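Long-range contact in AxyAgu115A (PDB 6NPS), which probably removes alpha-linked glucuronic acid side groups from glucuronoxylan by hydrolysis, as a family GH115 alpha-glucuronidase of Amphibacillus xylanus: residues Ala351-Val356 against Tyr408-Tyr413. The protein carries 3 engineered substitutions. Sequence-based numbering, arbitrary orientation.
With GOL (glycerol), chain J.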
# COMPACT_ATOMS: atom_id res chain seq x y z
N ALA A 351 44.88 8.04 -1.64
CA ALA A 351 43.65 7.29 -1.48
C ALA A 351 43.04 7.03 -2.86
O ALA A 351 42.78 7.98 -3.60
CB ALA A 351 42.68 8.05 -0.59
N LEU A 352 42.83 5.77 -3.21
CA LEU A 352 42.00 5.45 -4.37
C LEU A 352 40.53 5.30 -3.95
O LEU A 352 39.90 4.27 -4.17
CB LEU A 352 42.51 4.19 -5.06
CG LEU A 352 44.00 4.26 -5.34
CD1 LEU A 352 44.44 3.04 -6.11
CD2 LEU A 352 44.37 5.55 -6.07
N TYR A 353 40.00 6.36 -3.33
CA TYR A 353 38.68 6.33 -2.70
C TYR A 353 37.61 6.79 -3.69
O TYR A 353 37.76 7.85 -4.31
CB TYR A 353 38.63 7.22 -1.45
CG TYR A 353 37.31 7.20 -0.67
CD1 TYR A 353 36.84 6.01 -0.07
CD2 TYR A 353 36.52 8.34 -0.56
CE1 TYR A 353 35.65 5.98 0.62
CE2 TYR A 353 35.32 8.34 0.15
CZ TYR A 353 34.88 7.14 0.74
OH TYR A 353 33.68 7.09 1.44
N LYS A 354 36.52 5.99 -3.80
CA LYS A 354 35.36 6.22 -4.66
C LYS A 354 35.77 6.54 -6.10
O LYS A 354 36.38 5.70 -6.77
CB LYS A 354 34.48 7.35 -4.11
CG LYS A 354 33.47 6.88 -3.07
CD LYS A 354 33.05 8.04 -2.18
CE LYS A 354 31.71 7.80 -1.53
NZ LYS A 354 30.61 8.11 -2.49
N GLU A 355 35.44 7.75 -6.57
CA GLU A 355 35.70 8.10 -7.96
C GLU A 355 37.18 8.09 -8.32
O GLU A 355 37.51 8.12 -9.51
CB GLU A 355 35.08 9.49 -8.27
CG GLU A 355 35.94 10.68 -7.81
CD GLU A 355 35.67 11.09 -6.35
OE1 GLU A 355 34.72 10.55 -5.72
OE2 GLU A 355 36.42 11.95 -5.83
N VAL A 356 38.08 8.06 -7.32
CA VAL A 356 39.51 8.15 -7.62
C VAL A 356 40.04 6.84 -8.20
O VAL A 356 40.97 6.85 -9.03
CB VAL A 356 40.31 8.58 -6.37
CG1 VAL A 356 41.79 8.83 -6.74
CG2 VAL A 356 39.70 9.83 -5.71
N TYR A 408 41.10 0.85 3.32
CA TYR A 408 40.20 1.66 4.13
C TYR A 408 38.85 0.97 4.13
O TYR A 408 38.21 0.83 3.09
CB TYR A 408 40.13 3.07 3.54
CG TYR A 408 39.13 3.97 4.20
CD1 TYR A 408 38.85 3.87 5.55
CD2 TYR A 408 38.46 4.95 3.45
CE1 TYR A 408 37.90 4.70 6.16
CE2 TYR A 408 37.53 5.80 4.05
CZ TYR A 408 37.24 5.66 5.39
OH TYR A 408 36.30 6.48 5.97
N TYR A 409 38.44 0.49 5.31
CA TYR A 409 37.28 -0.38 5.53
C TYR A 409 36.28 0.39 6.39
O TYR A 409 36.64 1.36 7.05
CB TYR A 409 37.74 -1.70 6.21
CG TYR A 409 36.72 -2.82 6.10
CD1 TYR A 409 36.62 -3.58 4.92
CD2 TYR A 409 35.89 -3.11 7.15
CE1 TYR A 409 35.67 -4.61 4.80
CE2 TYR A 409 34.90 -4.16 7.04
CZ TYR A 409 34.83 -4.89 5.87
OH TYR A 409 33.90 -5.92 5.73
N HIS A 410 34.98 0.04 6.29
CA HIS A 410 33.93 0.75 7.02
C HIS A 410 33.17 -0.18 7.96
O HIS A 410 32.65 -1.22 7.53
CB HIS A 410 32.91 1.40 6.07
CG HIS A 410 33.40 2.64 5.40
ND1 HIS A 410 34.27 2.61 4.33
CD2 HIS A 410 33.18 3.96 5.66
CE1 HIS A 410 34.53 3.83 3.94
NE2 HIS A 410 33.88 4.68 4.72
N PHE A 411 33.07 0.21 9.24
CA PHE A 411 32.07 -0.28 10.19
C PHE A 411 30.94 0.72 10.36
O PHE A 411 30.03 0.44 11.14
CB PHE A 411 32.68 -0.50 11.59
CG PHE A 411 33.75 -1.56 11.67
CD1 PHE A 411 33.93 -2.49 10.66
CD2 PHE A 411 34.59 -1.61 12.78
CE1 PHE A 411 34.88 -3.49 10.76
CE2 PHE A 411 35.58 -2.60 12.87
CZ PHE A 411 35.73 -3.52 11.86
N ASP A 412 31.01 1.88 9.70
CA ASP A 412 30.13 3.02 9.92
C ASP A 412 30.21 3.87 8.66
O ASP A 412 31.30 4.05 8.12
CB ASP A 412 30.59 3.79 11.16
CG ASP A 412 29.59 4.83 11.67
OD1 ASP A 412 29.41 5.88 11.00
OD2 ASP A 412 29.01 4.61 12.77
N TYR A 413 29.08 4.36 8.18
CA TYR A 413 29.12 5.16 6.96
C TYR A 413 27.94 6.11 6.90
O TYR A 413 26.79 5.72 7.10
CB TYR A 413 29.12 4.26 5.73
CG TYR A 413 29.18 5.03 4.43
CD1 TYR A 413 30.24 5.91 4.16
CD2 TYR A 413 28.20 4.85 3.45
CE1 TYR A 413 30.31 6.63 2.96
CE2 TYR A 413 28.27 5.52 2.25
CZ TYR A 413 29.32 6.40 2.02
OH TYR A 413 29.39 7.08 0.85
C1 GOL J . 33.65 10.45 4.87
O1 GOL J . 34.72 11.37 4.87
C2 GOL J . 34.12 9.09 4.20
O2 GOL J . 35.49 8.86 4.28
C3 GOL J . 33.41 8.01 4.97
O3 GOL J . 33.62 6.90 4.22
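Tyr353 and Tyr408 meet beside a bound glycerol that ties their hydroxyls together, although no hydrogen bond passes directly between Ala351-Val356 and Tyr408-Tyr413. Glycerol O3 donates to Tyr353 OH at 2.8 Å, but it is modelled 2.3 Å from His410 NE2, so its exact position is doubtful. O2 lies in the plane of the Tyr408 ring, at its edge, hydrogen-bonded to Tyr408 OH at 3.0 Å. The two rings approach obliquely, planes at 47°, with Tyr353 CE1 3.9 Å from Tyr408 CE2. His410 sets CE1 over one face of Tyr408, 3.5 Å above its plane and toward the rim. Lys354 CE comes to 3.4 Å from Tyr413 OH, and the bend at the last torsion (chi4 -81°) turns NZ, 3.7 Å from the same hydroxyl. Three polar groups have partners outside the two segments: Asn386 bonds Tyr353 OH, Asn450 Tyr408 OH, and Asp384 His410 ND1. His246 stacks on Tyr353 and also bonds the glycerol. Both segments lie at the C-terminal ends of barrel strands 348-351 and 405-410, which flank strand 379-383, where TIM-barrel glycosidases place their active sites. The hydroxyl-bearing aromatic walls and the glycerol, probably from the crystallisation liquor, are consistent with a polar pocket that could receive a sugar.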